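Local coordinates for glucose-6-phosphate isomerase (Thermus thermophilus, PDB 1ZZG), which probably catalyses the reversible isomerization of glucose 6-phosphate to fructose 6-phosphate, a step shared by glycolysis and gluconeogenesis, at residues L298-P303 with A355-R360. Sequence-based numbering, arbitrary orientation.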
ATOM      1  N   LEU A 298       9.983   6.651 -12.511  1.00 24.32           N
ATOM      2  CA  LEU A 298      11.273   6.593 -11.837  1.00 26.72           C
ATOM      3  C   LEU A 298      12.081   5.386 -12.319  1.00 27.36           C
ATOM      4  O   LEU A 298      13.293   5.484 -12.507  1.00 27.21           O
ATOM      5  CB  LEU A 298      11.093   6.502 -10.321  1.00 26.47           C
ATOM      6  CG  LEU A 298      12.349   6.096  -9.535  1.00 26.58           C
ATOM      7  CD1 LEU A 298      13.323   7.264  -9.479  1.00 26.97           C
ATOM      8  CD2 LEU A 298      11.966   5.676  -8.125  1.00 25.53           C
ATOM      9  N   PHE A 299      11.421   4.247 -12.512  1.00 27.25           N
ATOM     10  CA  PHE A 299      12.131   3.056 -12.964  1.00 28.51           C
ATOM     11  C   PHE A 299      12.680   3.254 -14.376  1.00 29.08           C
ATOM     12  O   PHE A 299      13.733   2.723 -14.723  1.00 29.09           O
ATOM     13  CB  PHE A 299      11.216   1.819 -12.949  1.00 27.33           C
ATOM     14  CG  PHE A 299      10.544   1.557 -11.618  1.00 25.78           C
ATOM     15  CD1 PHE A 299      11.119   1.985 -10.424  1.00 24.04           C
ATOM     16  CD2 PHE A 299       9.333   0.869 -11.568  1.00 25.27           C
ATOM     17  CE1 PHE A 299      10.496   1.739  -9.197  1.00 24.71           C
ATOM     18  CE2 PHE A 299       8.701   0.615 -10.347  1.00 23.62           C
ATOM     19  CZ  PHE A 299       9.284   1.050  -9.160  1.00 24.35           C
ATOM     20  N   ARG A 300      11.958   4.033 -15.176  1.00 30.06           N
ATOM     21  CA  ARG A 300      12.327   4.296 -16.560  1.00 31.27           C
ATOM     22  C   ARG A 300      13.470   5.292 -16.772  1.00 32.02           C
ATOM     23  O   ARG A 300      14.361   5.048 -17.586  1.00 32.86           O
ATOM     24  CB  ARG A 300      11.094   4.780 -17.338  1.00 30.68           C
ATOM     25  CG  ARG A 300      10.030   3.717 -17.596  1.00 31.45           C
ATOM     26  CD  ARG A 300      10.359   2.914 -18.848  1.00 30.38           C
ATOM     27  NE  ARG A 300      10.327   3.752 -20.045  1.00 31.17           N
ATOM     28  CZ  ARG A 300      10.948   3.457 -21.184  1.00 32.61           C
ATOM     29  NH1 ARG A 300      11.653   2.336 -21.285  1.00 30.72           N
ATOM     30  NH2 ARG A 300      10.877   4.290 -22.220  1.00 28.71           N
ATOM     31  N   GLU A 301      13.462   6.404 -16.047  1.00 30.12           N
ATOM     32  CA  GLU A 301      14.498   7.412 -16.246  1.00 30.05           C
ATOM     33  C   GLU A 301      15.332   7.730 -15.018  1.00 30.31           C
ATOM     34  O   GLU A 301      16.243   8.554 -15.076  1.00 30.85           O
ATOM     35  CB  GLU A 301      13.863   8.693 -16.791  1.00 29.94           C
ATOM     36  CG  GLU A 301      12.922   8.435 -17.953  1.00 29.54           C
ATOM     37  CD  GLU A 301      12.550   9.695 -18.713  1.00 32.91           C
ATOM     38  OE1 GLU A 301      12.113  10.686 -18.080  1.00 29.38           O
ATOM     39  OE2 GLU A 301      12.694   9.684 -19.953  1.00 32.86           O
ATOM     40  N   GLY A 302      15.015   7.076 -13.904  1.00 28.96           N
ATOM     41  CA  GLY A 302      15.769   7.298 -12.687  1.00 26.95           C
ATOM     42  C   GLY A 302      16.981   6.381 -12.654  1.00 27.23           C
ATOM     43  O   GLY A 302      17.227   5.656 -13.615  1.00 26.59           O
ATOM     44  N   PRO A 303      17.749   6.379 -11.555  1.00 27.41           N
ATOM     45  CA  PRO A 303      18.944   5.538 -11.408  1.00 28.87           C
ATOM     46  C   PRO A 303      18.698   4.050 -11.666  1.00 29.58           C
ATOM     47  O   PRO A 303      17.612   3.532 -11.398  1.00 29.30           O
ATOM     48  CB  PRO A 303      19.370   5.791  -9.961  1.00 28.20           C
ATOM     49  CG  PRO A 303      18.868   7.182  -9.691  1.00 29.10           C
ATOM     50  CD  PRO A 303      17.505   7.167 -10.334  1.00 27.71           C
ATOM     51  N   ALA A 355      12.859  -3.170 -19.208  1.00 29.22           N
ATOM     52  CA  ALA A 355      14.102  -3.738 -19.716  1.00 31.27           C
ATOM     53  C   ALA A 355      14.745  -2.792 -20.732  1.00 31.60           C
ATOM     54  O   ALA A 355      15.968  -2.651 -20.768  1.00 33.04           O
ATOM     55  CB  ALA A 355      13.837  -5.101 -20.348  1.00 31.74           C
ATOM     56  N   GLU A 356      13.914  -2.137 -21.543  1.00 32.35           N
ATOM     57  CA  GLU A 356      14.394  -1.196 -22.561  1.00 33.08           C
ATOM     58  C   GLU A 356      15.113  -0.033 -21.888  1.00 31.41           C
ATOM     59  O   GLU A 356      16.052   0.532 -22.443  1.00 31.48           O
ATOM     60  CB  GLU A 356      13.213  -0.674 -23.390  1.00 33.68           C
ATOM     61  CG  GLU A 356      13.565   0.095 -24.671  1.00 35.05           C
ATOM     62  CD  GLU A 356      14.084   1.509 -24.423  1.00 36.09           C
ATOM     63  OE1 GLU A 356      13.695   2.134 -23.410  1.00 35.30           O
ATOM     64  OE2 GLU A 356      14.871   2.008 -25.262  1.00 39.00           O
ATOM     65  N   ALA A 357      14.669   0.314 -20.684  1.00 31.34           N
ATOM     66  CA  ALA A 357      15.271   1.407 -19.931  1.00 30.31           C
ATOM     67  C   ALA A 357      16.579   0.982 -19.262  1.00 30.46           C
ATOM     68  O   ALA A 357      17.253   1.793 -18.622  1.00 32.00           O
ATOM     69  CB  ALA A 357      14.286   1.925 -18.881  1.00 29.63           C
ATOM     70  N   GLY A 358      16.930  -0.295 -19.399  1.00 30.58           N
ATOM     71  CA  GLY A 358      18.172  -0.788 -18.817  1.00 29.43           C
ATOM     72  C   GLY A 358      18.104  -1.361 -17.407  1.00 29.44           C
ATOM     73  O   GLY A 358      19.140  -1.691 -16.820  1.00 29.32           O
ATOM     74  N   GLN A 359      16.899  -1.486 -16.856  1.00 28.17           N
ATOM     75  CA  GLN A 359      16.737  -2.020 -15.507  1.00 27.81           C
ATOM     76  C   GLN A 359      16.812  -3.544 -15.490  1.00 28.10           C
ATOM     77  O   GLN A 359      16.383  -4.211 -16.431  1.00 28.89           O
ATOM     78  CB  GLN A 359      15.386  -1.586 -14.907  1.00 27.41           C
ATOM     79  CG  GLN A 359      15.260  -0.097 -14.614  1.00 25.82           C
ATOM     80  CD  GLN A 359      16.031   0.339 -13.384  1.00 26.07           C
ATOM     81  OE1 GLN A 359      16.898  -0.377 -12.894  1.00 25.73           O
ATOM     82  NE2 GLN A 359      15.723   1.529 -12.887  1.00 26.75           N
ATOM     83  N   ARG A 360      17.371  -4.090 -14.415  1.00 27.43           N
ATOM     84  CA  ARG A 360      17.453  -5.533 -14.267  1.00 28.14           C
ATOM     85  C   ARG A 360      16.055  -5.973 -13.837  1.00 28.14           C
ATOM     86  O   ARG A 360      15.612  -5.671 -12.726  1.00 24.91           O
ATOM     87  CB  ARG A 360      18.499  -5.905 -13.211  1.00 28.73           C
ATOM     88  CG  ARG A 360      19.947  -5.804 -13.709  1.00 32.48           C
ATOM     89  CD  ARG A 360      20.180  -6.811 -14.833  1.00 35.59           C
ATOM     90  NE  ARG A 360      21.533  -6.795 -15.385  1.00 36.53           N
ATOM     91  CZ  ARG A 360      22.602  -7.318 -14.796  1.00 36.71           C
ATOM     92  NH1 ARG A 360      22.498  -7.911 -13.615  1.00 35.09           N
ATOM     93  NH2 ARG A 360      23.782  -7.249 -15.397  1.00 39.53           N
TER
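Gln359 reaches across to the C-terminal end of helix 296-301 and gives its amide nitrogen to two backbone carbonyls, Phe299 and Pro303. Gln359 NE2 lies 3.0 Å from Phe299 O, on a lone pair in the carbonyl plane, and that oxygen is only 4° out of the Gln359 amide plane; the bond from NE2 to Pro303 O is 3.1 Å, with the donor tilted from the carbonyl plane. With CG beside the backbone N (chi1 -68°), a bend at chi2 carries the amide to the turn at Gly302. With an alanine in place of Gln359, the Phe299 and Pro303 carbonyls would probably lose their shared donor, and the turn its tie to the neighbouring loop. The charged pair is Arg300 with Glu356: in a salt bridge, Arg300 NH1 donates to the anti lone pair of Glu356 OE1 at 3.0 Å, the guanidinium and carboxylate planes 52° apart. NH1 also bonds Ala353 O in the last turns of helix 339-356, while NE bonds Gly401 O of the second subunit. The van der Waals contact is made by the Ala357 methyl, its CB 3.4 Å from Arg300 O and 3.6 Å from Arg300 NH1. Gly358, at positive phi, closes helix 339-356 in a Schellman motif. Away from the predicted catalytic residues, Arg278 of the second subunit hydrogen-bonds Arg300 O and Gly302 O. The carbonyls at the end of helix 296-301 thus take side-chain donors from both subunits, while Arg300 ties this helix to the end of helix 339-356.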